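PDB 2DKN: 3-alpha-hydroxysteroid dehydrogenase from Pseudomonas sp., which catalyses the NAD-dependent, reversible oxidation of the 3-alpha-hydroxyl group of steroids, using a Rossmann fold to hold the coenzyme. Local coordinates for residues V82-S91 against Y153-L163; A123-M131 against L142-A152. One frame throughout, in Å; residues are numbered along the deposited sequence.

Contact 1. Residues V82-S91 against Y153-L163; sequences VVAVNYFGVS and YAGSKYAVTCL. With NAI (1,4-dihydronicotinamide adenine dinucleotide), chain C.
The ring of Tyr87 lodges among Ser156, Ala159, Val160 and Leu163 as a knob in a hole. Its CG stands anti to the backbone N (chi1 -170°), which carries the ring across to the neighbouring helix; there its edge meets the main chain, Tyr87 CE1 lying 3.5 Å from Ala159 C, while both methyls of Leu163 close round OH. Further along, Val90 CG1 meets Val160 CG2 at 3.6 Å, the two valines crossing at about a right angle over Ile111 of the central sheet. The segments 82-91 and 153-163 run almost parallel, 11° apart with axes 8.5 Å from each other, as neighbours on one side of the Rossmann fold of a short-chain dehydrogenase, and Tyr153 and Lys157 have the spacing of that family's YxxxK motif. Ser156 returns the knob, sitting among Val82, Val83, Asn86 and Tyr87. Asn86 ND2 gives Ser156 OG a weak bond, while that hydroxyl is also hydrogen-bonded to Ala152 O, one turn back; Asn86 OD1 takes a firmer bond from Val72 N. At the coenzyme edge, Tyr153 OH and NAI O2D share a 2.9 Å hydrogen bond in which either could donate, and Lys157 NZ donates to NAI O3D at 2.8 Å. A water links Lys157 NZ to Asn86 O, and Lys157 NZ is also hydrogen-bonded to Val112 O.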
loop_
_atom_site.group_PDB
_atom_site.type_symbol
_atom_site.label_atom_id
_atom_site.label_comp_id
_atom_site.label_asym_id
_atom_site.label_seq_id
_atom_site.Cartn_x
_atom_site.Cartn_y
_atom_site.Cartn_z
ATOM N N VAL A 82 -10.172 -23.380 -1.092
ATOM C CA VAL A 82 -9.397 -22.132 -1.197
ATOM C C VAL A 82 -10.268 -21.011 -1.793
ATOM O O VAL A 82 -10.360 -19.900 -1.234
ATOM C CB VAL A 82 -8.108 -22.347 -2.037
ATOM C CG1 VAL A 82 -7.382 -21.027 -2.261
ATOM C CG2 VAL A 82 -7.185 -23.367 -1.349
ATOM N N VAL A 83 -10.946 -21.311 -2.901
ATOM C CA VAL A 83 -11.828 -20.338 -3.531
ATOM C C VAL A 83 -13.019 -19.994 -2.638
ATOM O O VAL A 83 -13.391 -18.834 -2.499
ATOM C CB VAL A 83 -12.321 -20.865 -4.907
ATOM C CG1 VAL A 83 -13.518 -20.074 -5.401
ATOM C CG2 VAL A 83 -11.161 -20.815 -5.906
ATOM N N ALA A 84 -13.617 -20.999 -2.015
ATOM C CA ALA A 84 -14.806 -20.770 -1.202
ATOM C C ALA A 84 -14.507 -19.820 -0.046
ATOM O O ALA A 84 -15.322 -18.966 0.298
ATOM C CB ALA A 84 -15.334 -22.110 -0.652
ATOM N N VAL A 85 -13.353 -20.003 0.581
ATOM C CA VAL A 85 -13.016 -19.175 1.749
ATOM C C VAL A 85 -12.390 -17.860 1.302
ATOM O O VAL A 85 -12.836 -16.793 1.710
ATOM C CB VAL A 85 -12.051 -19.878 2.741
ATOM C CG1 VAL A 85 -11.898 -19.016 3.997
ATOM C CG2 VAL A 85 -12.597 -21.197 3.138
ATOM N N ASN A 86 -11.350 -17.935 0.474
ATOM C CA ASN A 86 -10.574 -16.734 0.171
ATOM C C ASN A 86 -11.324 -15.718 -0.660
ATOM O O ASN A 86 -11.047 -14.508 -0.567
ATOM C CB ASN A 86 -9.262 -17.069 -0.534
ATOM C CG ASN A 86 -8.283 -17.802 0.370
ATOM O OD1 ASN A 86 -8.596 -18.087 1.521
ATOM N ND2 ASN A 86 -7.083 -18.096 -0.151
ATOM N N TYR A 87 -12.219 -16.200 -1.523
ATOM C CA TYR A 87 -13.036 -15.281 -2.301
ATOM C C TYR A 87 -14.429 -15.091 -1.685
ATOM O O TYR A 87 -14.780 -13.979 -1.264
ATOM C CB TYR A 87 -13.169 -15.693 -3.773
ATOM C CG TYR A 87 -13.808 -14.587 -4.572
ATOM C CD1 TYR A 87 -13.037 -13.548 -5.113
ATOM C CD2 TYR A 87 -15.184 -14.543 -4.749
ATOM C CE1 TYR A 87 -13.629 -12.511 -5.830
ATOM C CE2 TYR A 87 -15.775 -13.516 -5.452
ATOM C CZ TYR A 87 -15.004 -12.507 -5.987
ATOM O OH TYR A 87 -15.629 -11.485 -6.687
ATOM N N PHE A 88 -15.205 -16.164 -1.625
ATOM C CA PHE A 88 -16.610 -16.055 -1.246
ATOM C C PHE A 88 -16.831 -15.810 0.245
ATOM O O PHE A 88 -17.809 -15.154 0.625
ATOM C CB PHE A 88 -17.417 -17.250 -1.789
ATOM C CG PHE A 88 -17.558 -17.219 -3.279
ATOM C CD1 PHE A 88 -18.496 -16.380 -3.874
ATOM C CD2 PHE A 88 -16.703 -17.958 -4.089
ATOM C CE1 PHE A 88 -18.593 -16.312 -5.252
ATOM C CE2 PHE A 88 -16.812 -17.906 -5.473
ATOM C CZ PHE A 88 -17.747 -17.086 -6.046
ATOM N N GLY A 89 -15.927 -16.296 1.101
ATOM C CA GLY A 89 -15.980 -15.926 2.534
ATOM C C GLY A 89 -15.761 -14.425 2.792
ATOM O O GLY A 89 -16.154 -13.876 3.828
ATOM N N VAL A 90 -15.069 -13.775 1.866
ATOM C CA VAL A 90 -14.872 -12.337 1.905
ATOM C C VAL A 90 -16.073 -11.637 1.268
ATOM O O VAL A 90 -16.720 -10.770 1.878
ATOM C CB VAL A 90 -13.585 -11.923 1.140
ATOM C CG1 VAL A 90 -13.486 -10.380 1.047
ATOM C CG2 VAL A 90 -12.340 -12.553 1.803
ATOM N N SER A 91 -16.389 -12.018 0.037
ATOM C CA SER A 91 -17.395 -11.251 -0.707
ATOM C C SER A 91 -18.754 -11.305 -0.023
ATOM O O SER A 91 -19.466 -10.306 0.019
ATOM C CB SER A 91 -17.474 -11.719 -2.165
ATOM O OG SER A 91 -17.913 -13.057 -2.248
ATOM N N TYR A 153 -5.002 -20.429 -4.847
ATOM C CA TYR A 153 -4.580 -19.369 -3.935
ATOM C C TYR A 153 -4.320 -18.034 -4.656
ATOM O O TYR A 153 -4.895 -16.990 -4.304
ATOM C CB TYR A 153 -3.346 -19.818 -3.139
ATOM C CG TYR A 153 -2.959 -18.839 -2.065
ATOM C CD1 TYR A 153 -3.732 -18.730 -0.928
ATOM C CD2 TYR A 153 -1.815 -18.033 -2.167
ATOM C CE1 TYR A 153 -3.422 -17.845 0.082
ATOM C CE2 TYR A 153 -1.490 -17.119 -1.121
ATOM C CZ TYR A 153 -2.319 -17.037 -0.020
ATOM O OH TYR A 153 -2.081 -16.181 1.070
ATOM N N ALA A 154 -3.471 -18.064 -5.680
ATOM C CA ALA A 154 -3.207 -16.872 -6.480
ATOM C C ALA A 154 -4.478 -16.373 -7.152
ATOM O O ALA A 154 -4.729 -15.178 -7.171
ATOM C CB ALA A 154 -2.141 -17.139 -7.542
ATOM N N GLY A 155 -5.279 -17.289 -7.697
ATOM C CA GLY A 155 -6.504 -16.899 -8.408
ATOM C C GLY A 155 -7.461 -16.210 -7.445
ATOM O O GLY A 155 -8.033 -15.184 -7.764
ATOM N N SER A 156 -7.631 -16.780 -6.257
ATOM C CA SER A 156 -8.630 -16.251 -5.331
ATOM C C SER A 156 -8.170 -14.898 -4.814
ATOM O O SER A 156 -8.979 -13.993 -4.641
ATOM C CB SER A 156 -8.912 -17.231 -4.188
ATOM O OG SER A 156 -7.745 -17.505 -3.416
ATOM N N LYS A 157 -6.867 -14.760 -4.588
ATOM C CA LYS A 157 -6.321 -13.516 -4.055
ATOM C C LYS A 157 -6.353 -12.423 -5.125
ATOM O O LYS A 157 -6.705 -11.266 -4.844
ATOM C CB LYS A 157 -4.906 -13.739 -3.482
ATOM C CG LYS A 157 -4.929 -14.567 -2.221
ATOM C CD LYS A 157 -5.704 -13.873 -1.097
ATOM C CE LYS A 157 -5.482 -14.558 0.255
ATOM N NZ LYS A 157 -6.194 -13.810 1.372
ATOM N N TYR A 158 -6.048 -12.802 -6.365
ATOM C CA TYR A 158 -6.202 -11.890 -7.486
ATOM C C TYR A 158 -7.655 -11.409 -7.596
ATOM O O TYR A 158 -7.919 -10.208 -7.624
ATOM C CB TYR A 158 -5.727 -12.514 -8.811
ATOM C CG TYR A 158 -5.998 -11.601 -9.989
ATOM C CD1 TYR A 158 -5.090 -10.602 -10.332
ATOM C CD2 TYR A 158 -7.173 -11.703 -10.722
ATOM C CE1 TYR A 158 -5.339 -9.739 -11.389
ATOM C CE2 TYR A 158 -7.443 -10.829 -11.780
ATOM C CZ TYR A 158 -6.522 -9.848 -12.100
ATOM O OH TYR A 158 -6.748 -8.970 -13.147
ATOM N N ALA A 159 -8.584 -12.354 -7.673
ATOM C CA ALA A 159 -9.990 -12.039 -7.846
ATOM C C ALA A 159 -10.531 -11.131 -6.738
ATOM O O ALA A 159 -11.243 -10.163 -7.022
ATOM C CB ALA A 159 -10.830 -13.329 -7.961
ATOM N N VAL A 160 -10.214 -11.442 -5.486
ATOM C CA VAL A 160 -10.794 -10.683 -4.372
ATOM C C VAL A 160 -10.196 -9.267 -4.347
ATOM O O VAL A 160 -10.856 -8.316 -3.931
ATOM C CB VAL A 160 -10.588 -11.429 -3.020
ATOM C CG1 VAL A 160 -9.150 -11.208 -2.454
ATOM C CG2 VAL A 160 -11.656 -11.051 -2.008
ATOM N N THR A 161 -8.949 -9.126 -4.804
ATOM C CA THR A 161 -8.330 -7.784 -4.924
ATOM C C THR A 161 -9.016 -6.951 -6.004
ATOM O O THR A 161 -9.359 -5.778 -5.773
ATOM C CB THR A 161 -6.778 -7.893 -5.110
ATOM O OG1 THR A 161 -6.236 -8.648 -4.015
ATOM C CG2 THR A 161 -6.114 -6.511 -5.111
ATOM N N CYS A 162 -9.253 -7.573 -7.164
ATOM C CA CYS A 162 -10.036 -6.968 -8.252
ATOM C C CYS A 162 -11.434 -6.567 -7.826
ATOM O O CYS A 162 -11.949 -5.524 -8.237
ATOM C CB CYS A 162 -10.155 -7.931 -9.436
ATOM S SG CYS A 162 -8.654 -8.008 -10.455
ATOM N N LEU A 163 -12.061 -7.432 -7.044
ATOM C CA LEU A 163 -13.398 -7.190 -6.509
ATOM C C LEU A 163 -13.447 -5.872 -5.730
ATOM O O LEU A 163 -14.327 -5.032 -5.972
ATOM C CB LEU A 163 -13.840 -8.378 -5.632
ATOM C CG LEU A 163 -15.177 -8.190 -4.892
ATOM C CD1 LEU A 163 -16.296 -8.085 -5.903
ATOM C CD2 LEU A 163 -15.438 -9.300 -3.852
HETATM P PA NAI C . -3.716 -18.101 10.049
HETATM O O1A NAI C . -3.994 -19.480 9.610
HETATM O O2A NAI C . -2.858 -17.920 11.243
HETATM O O5B NAI C . -5.096 -17.335 10.322
HETATM C C5B NAI C . -6.175 -17.458 9.442
HETATM C C4B NAI C . -7.434 -17.597 10.287
HETATM O O4B NAI C . -8.490 -17.718 9.352
HETATM C C3B NAI C . -7.430 -18.847 11.164
HETATM O O3B NAI C . -7.838 -18.552 12.486
HETATM C C2B NAI C . -8.492 -19.696 10.489
HETATM O O2B NAI C . -9.177 -20.573 11.357
HETATM C C1B NAI C . -9.405 -18.649 9.841
HETATM N N9A NAI C . -10.158 -19.361 8.799
HETATM C C8A NAI C . -9.653 -20.111 7.756
HETATM N N7A NAI C . -10.706 -20.660 7.101
HETATM C C5A NAI C . -11.863 -20.293 7.727
HETATM C C6A NAI C . -13.217 -20.573 7.506
HETATM N N6A NAI C . -13.635 -21.484 6.602
HETATM N N1A NAI C . -14.155 -20.017 8.354
HETATM C C2A NAI C . -13.781 -19.208 9.404
HETATM N N3A NAI C . -12.451 -18.931 9.629
HETATM C C4A NAI C . -11.511 -19.480 8.804
HETATM O O3 NAI C . -3.117 -17.383 8.747
HETATM P PN NAI C . -2.694 -15.839 8.558
HETATM O O1N NAI C . -3.022 -15.015 9.734
HETATM O O2N NAI C . -1.296 -15.856 8.090
HETATM O O5D NAI C . -3.647 -15.455 7.326
HETATM C C5D NAI C . -4.541 -14.354 7.401
HETATM C C4D NAI C . -4.766 -13.883 5.970
HETATM O O4D NAI C . -3.522 -13.408 5.466
HETATM C C3D NAI C . -5.215 -14.996 5.026
HETATM O O3D NAI C . -6.188 -14.448 4.146
HETATM C C2D NAI C . -3.958 -15.282 4.205
HETATM O O2D NAI C . -4.281 -15.718 2.914
HETATM C C1D NAI C . -3.306 -13.907 4.163
HETATM N N1N NAI C . -1.852 -13.956 3.847
HETATM C C2N NAI C . -0.996 -14.615 4.684
HETATM C C3N NAI C . 0.358 -14.652 4.390
HETATM C C7N NAI C . 1.316 -15.326 5.340
HETATM O O7N NAI C . 2.622 -15.443 4.891
HETATM N N7N NAI C . 0.922 -15.771 6.548
HETATM C C4N NAI C . 0.853 -14.006 3.240
HETATM C C5N NAI C . -0.043 -13.297 2.411
HETATM C C6N NAI C . -1.392 -13.291 2.734
HETATM O O HOH W 1 -8.837 -13.666 0.933
#

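Contact 2. Residues A123-M131 against L142-A152; sequences AELPMVEAM and LAEQQGQTHLA
Met127 is the bump that fills the main hollow here, its side chain seated among Leu142, Ala143, Gln146 and Ala152. A bend at chi3 (100°) swings the methyl round, so that the sulfur leans mainly on Ala152 and the methyl mainly on Gln146. Met127 SD rests 3.8 Å from Ala152 CA, against the start of helix 149-166, and Met127 CE reaches Gln146 CB at 3.8 Å, on the last turn of helix 136-146; the methyl also touches Leu151 O. The small side chains of Ala143 and Ala152 keep the walls of the hollow low beside the sulfur. Helices 126-133 and 136-146 form a helical hairpin, the short segments 126-131 and 142-146 being antiparallel at 170° with axes 9.5 Å apart; Gly147, with positive phi, then ends the second helix and the chain turns into helix 149-166. Leu142 fills the complementary dip on helix 126-133: Leu142 CD1 lies 3.6 Å from Pro126 O and also touches Ala130 CB, while its CB backs onto Met127 CB. Beside Met127, the two methyls of Leu125 meet different partners, Leu125 CD1 lying 3.5 Å from Leu151 O and Leu125 CD2 3.5 Å from Gln146 OE1. The partly exposed Gln146 chain, bent at chi2, crosses Leu125, Pro126 and Met127 at about right angles. A water spans the remaining step, donating to Gln146 OE1 and accepting from Met127 N at 3.1 Å.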
loop_
_atom_site.group_PDB
_atom_site.type_symbol
_atom_site.label_atom_id
_atom_site.label_comp_id
_atom_site.label_asym_id
_atom_site.label_seq_id
_atom_site.Cartn_x
_atom_site.Cartn_y
_atom_site.Cartn_z
ATOM N N ALA A 123 -4.233 -13.546 -13.543
ATOM C CA ALA A 123 -5.362 -12.788 -14.054
ATOM C C ALA A 123 -6.122 -13.581 -15.102
ATOM O O ALA A 123 -7.319 -13.389 -15.265
ATOM C CB ALA A 123 -4.893 -11.454 -14.622
ATOM N N GLU A 124 -5.440 -14.476 -15.815
ATOM C CA GLU A 124 -6.093 -15.202 -16.905
ATOM C C GLU A 124 -6.601 -16.583 -16.536
ATOM O O GLU A 124 -7.108 -17.283 -17.393
ATOM C CB GLU A 124 -5.260 -15.267 -18.209
ATOM C CG GLU A 124 -3.788 -15.048 -18.080
ATOM C CD GLU A 124 -3.441 -13.608 -17.810
ATOM O OE1 GLU A 124 -2.403 -13.381 -17.161
ATOM O OE2 GLU A 124 -4.211 -12.707 -18.229
ATOM N N LEU A 125 -6.480 -16.971 -15.271
ATOM C CA LEU A 125 -7.057 -18.231 -14.807
ATOM C C LEU A 125 -8.580 -18.209 -14.969
ATOM O O LEU A 125 -9.234 -17.264 -14.538
ATOM C CB LEU A 125 -6.698 -18.473 -13.324
ATOM C CG LEU A 125 -5.227 -18.726 -12.972
ATOM C CD1 LEU A 125 -4.976 -18.556 -11.459
ATOM C CD2 LEU A 125 -4.753 -20.110 -13.466
ATOM N N PRO A 126 -9.156 -19.243 -15.609
ATOM C CA PRO A 126 -10.616 -19.256 -15.785
ATOM C C PRO A 126 -11.410 -19.058 -14.493
ATOM O O PRO A 126 -12.440 -18.378 -14.491
ATOM C CB PRO A 126 -10.883 -20.642 -16.389
ATOM C CG PRO A 126 -9.610 -20.909 -17.192
ATOM C CD PRO A 126 -8.513 -20.408 -16.250
ATOM N N MET A 127 -10.926 -19.631 -13.399
ATOM C CA MET A 127 -11.651 -19.546 -12.133
ATOM C C MET A 127 -11.851 -18.099 -11.697
ATOM O O MET A 127 -12.842 -17.785 -11.029
ATOM C CB MET A 127 -10.946 -20.350 -11.051
ATOM C CG MET A 127 -9.561 -19.834 -10.750
ATOM S SD MET A 127 -8.837 -20.660 -9.309
ATOM C CE MET A 127 -7.782 -21.854 -10.125
ATOM N N VAL A 128 -10.924 -17.216 -12.078
ATOM C CA VAL A 128 -11.029 -15.796 -11.760
ATOM C C VAL A 128 -12.295 -15.153 -12.334
ATOM O O VAL A 128 -13.000 -14.427 -11.649
ATOM C CB VAL A 128 -9.761 -15.019 -12.212
ATOM C CG1 VAL A 128 -9.995 -13.512 -12.162
ATOM C CG2 VAL A 128 -8.611 -15.427 -11.328
ATOM N N GLU A 129 -12.597 -15.442 -13.590
ATOM C CA GLU A 129 -13.817 -14.920 -14.202
ATOM C C GLU A 129 -15.085 -15.383 -13.464
ATOM O O GLU A 129 -16.020 -14.620 -13.252
ATOM C CB GLU A 129 -13.875 -15.386 -15.653
ATOM C CG GLU A 129 -12.736 -14.852 -16.503
ATOM C CD GLU A 129 -12.848 -15.355 -17.940
ATOM O OE1 GLU A 129 -13.967 -15.780 -18.308
ATOM O OE2 GLU A 129 -11.828 -15.349 -18.688
ATOM N N ALA A 130 -15.095 -16.645 -13.060
ATOM C CA ALA A 130 -16.238 -17.190 -12.339
ATOM C C ALA A 130 -16.387 -16.556 -10.966
ATOM O O ALA A 130 -17.486 -16.294 -10.497
ATOM C CB ALA A 130 -16.102 -18.705 -12.229
ATOM N N MET A 131 -15.261 -16.340 -10.297
ATOM C CA MET A 131 -15.288 -15.615 -9.033
ATOM C C MET A 131 -15.884 -14.228 -9.203
ATOM O O MET A 131 -16.790 -13.858 -8.470
ATOM C CB MET A 131 -13.896 -15.549 -8.407
ATOM C CG MET A 131 -13.559 -16.844 -7.686
ATOM S SD MET A 131 -11.968 -16.874 -6.861
ATOM C CE MET A 131 -10.932 -17.640 -8.115
ATOM N N LEU A 142 -14.041 -25.053 -11.632
ATOM C CA LEU A 142 -12.852 -24.628 -12.375
ATOM C C LEU A 142 -11.581 -24.747 -11.547
ATOM O O LEU A 142 -10.534 -25.160 -12.061
ATOM C CB LEU A 142 -13.013 -23.198 -12.865
ATOM C CG LEU A 142 -14.040 -22.975 -13.989
ATOM C CD1 LEU A 142 -14.266 -21.508 -14.222
ATOM C CD2 LEU A 142 -13.619 -23.690 -15.287
ATOM N N ALA A 143 -11.673 -24.371 -10.269
ATOM C CA ALA A 143 -10.531 -24.478 -9.357
ATOM C C ALA A 143 -10.090 -25.931 -9.242
ATOM O O ALA A 143 -8.897 -26.236 -9.321
ATOM C CB ALA A 143 -10.889 -23.913 -7.967
ATOM N N GLU A 144 -11.061 -26.821 -9.067
ATOM C CA GLU A 144 -10.771 -28.257 -8.971
ATOM C C GLU A 144 -10.126 -28.782 -10.255
ATOM O O GLU A 144 -9.134 -29.496 -10.197
ATOM C CB GLU A 144 -12.037 -29.047 -8.650
ATOM C CG GLU A 144 -12.470 -28.971 -7.200
ATOM C CD GLU A 144 -11.391 -29.452 -6.244
ATOM O OE1 GLU A 144 -10.810 -30.534 -6.465
ATOM O OE2 GLU A 144 -11.106 -28.742 -5.270
ATOM N N GLN A 145 -10.673 -28.399 -11.403
ATOM C CA GLN A 145 -10.120 -28.792 -12.710
ATOM C C GLN A 145 -8.726 -28.216 -12.972
ATOM O O GLN A 145 -7.908 -28.835 -13.668
ATOM C CB GLN A 145 -11.030 -28.327 -13.834
ATOM C CG GLN A 145 -12.390 -28.987 -13.884
ATOM C CD GLN A 145 -13.269 -28.363 -14.953
ATOM O OE1 GLN A 145 -14.433 -28.735 -15.117
ATOM N NE2 GLN A 145 -12.712 -27.408 -15.691
ATOM N N GLN A 146 -8.458 -27.026 -12.448
ATOM C CA GLN A 146 -7.150 -26.400 -12.641
ATOM C C GLN A 146 -6.091 -27.241 -11.930
ATOM O O GLN A 146 -4.952 -27.355 -12.407
ATOM C CB GLN A 146 -7.150 -24.952 -12.155
ATOM C CG GLN A 146 -5.861 -24.174 -12.415
ATOM C CD GLN A 146 -5.664 -23.769 -13.864
ATOM O OE1 GLN A 146 -6.457 -23.015 -14.433
ATOM N NE2 GLN A 146 -4.575 -24.242 -14.460
ATOM N N GLY A 147 -6.515 -27.883 -10.836
ATOM C CA GLY A 147 -5.695 -28.902 -10.177
ATOM C C GLY A 147 -4.635 -28.655 -9.111
ATOM O O GLY A 147 -4.055 -29.606 -8.568
ATOM N N GLN A 148 -4.346 -27.396 -8.808
ATOM C CA GLN A 148 -3.266 -27.120 -7.870
ATOM C C GLN A 148 -3.641 -26.013 -6.912
ATOM O O GLN A 148 -4.052 -24.944 -7.341
ATOM C CB GLN A 148 -1.999 -26.747 -8.618
ATOM C CG GLN A 148 -1.437 -27.895 -9.447
ATOM C CD GLN A 148 -0.189 -27.501 -10.177
ATOM O OE1 GLN A 148 -0.151 -27.475 -11.410
ATOM N NE2 GLN A 148 0.847 -27.163 -9.420
ATOM N N THR A 149 -3.475 -26.259 -5.620
ATOM C CA THR A 149 -3.920 -25.276 -4.638
ATOM C C THR A 149 -3.234 -23.919 -4.797
ATOM O O THR A 149 -3.851 -22.887 -4.513
ATOM C CB THR A 149 -3.739 -25.765 -3.198
ATOM O OG1 THR A 149 -2.379 -26.155 -3.019
ATOM C CG2 THR A 149 -4.663 -26.953 -2.902
ATOM N N HIS A 150 -1.969 -23.900 -5.237
ATOM C CA HIS A 150 -1.295 -22.610 -5.394
ATOM C C HIS A 150 -1.953 -21.722 -6.448
ATOM O O HIS A 150 -1.873 -20.501 -6.357
ATOM C CB HIS A 150 0.221 -22.753 -5.621
ATOM C CG HIS A 150 0.625 -22.967 -7.049
ATOM N ND1 HIS A 150 0.718 -24.220 -7.619
ATOM C CD2 HIS A 150 1.030 -22.089 -8.005
ATOM C CE1 HIS A 150 1.120 -24.104 -8.875
ATOM N NE2 HIS A 150 1.315 -22.822 -9.135
ATOM N N LEU A 151 -2.561 -22.342 -7.455
ATOM C CA LEU A 151 -3.246 -21.608 -8.511
ATOM C C LEU A 151 -4.566 -21.110 -7.983
ATOM O O LEU A 151 -4.977 -20.001 -8.305
ATOM C CB LEU A 151 -3.481 -22.465 -9.746
ATOM C CG LEU A 151 -2.152 -22.812 -10.431
ATOM C CD1 LEU A 151 -2.341 -23.862 -11.531
ATOM C CD2 LEU A 151 -1.502 -21.572 -10.968
ATOM N N ALA A 152 -5.231 -21.922 -7.164
ATOM C CA ALA A 152 -6.452 -21.457 -6.508
ATOM C C ALA A 152 -6.143 -20.335 -5.519
ATOM O O ALA A 152 -6.950 -19.415 -5.348
ATOM C CB ALA A 152 -7.164 -22.608 -5.792
HETATM O O HOH W 2 -8.968 -22.002 -13.464
#

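Helix 149-166 serves both contacts: its first turn carries Leu151 and Ala152 of contact 2, and its following turns pack on helix 79-102 in contact 1. Contact 1 is buried, its centre about 8 Å from that of the chain, and passes from apolar packing to a polar edge that grips the coenzyme. The centre of contact 2 lies about 17 Å from that of the chain, and this contact is only partly buried; methionine and leucine packing dominates, with a water as its polar bridge. The two meet where Tyr87 OH packs 3.2 Å from Met131 O and where Val82 CG1 touches Ala152 O. The helical hairpin of contact 2 thus covers the outer side of the helix pair in contact 1.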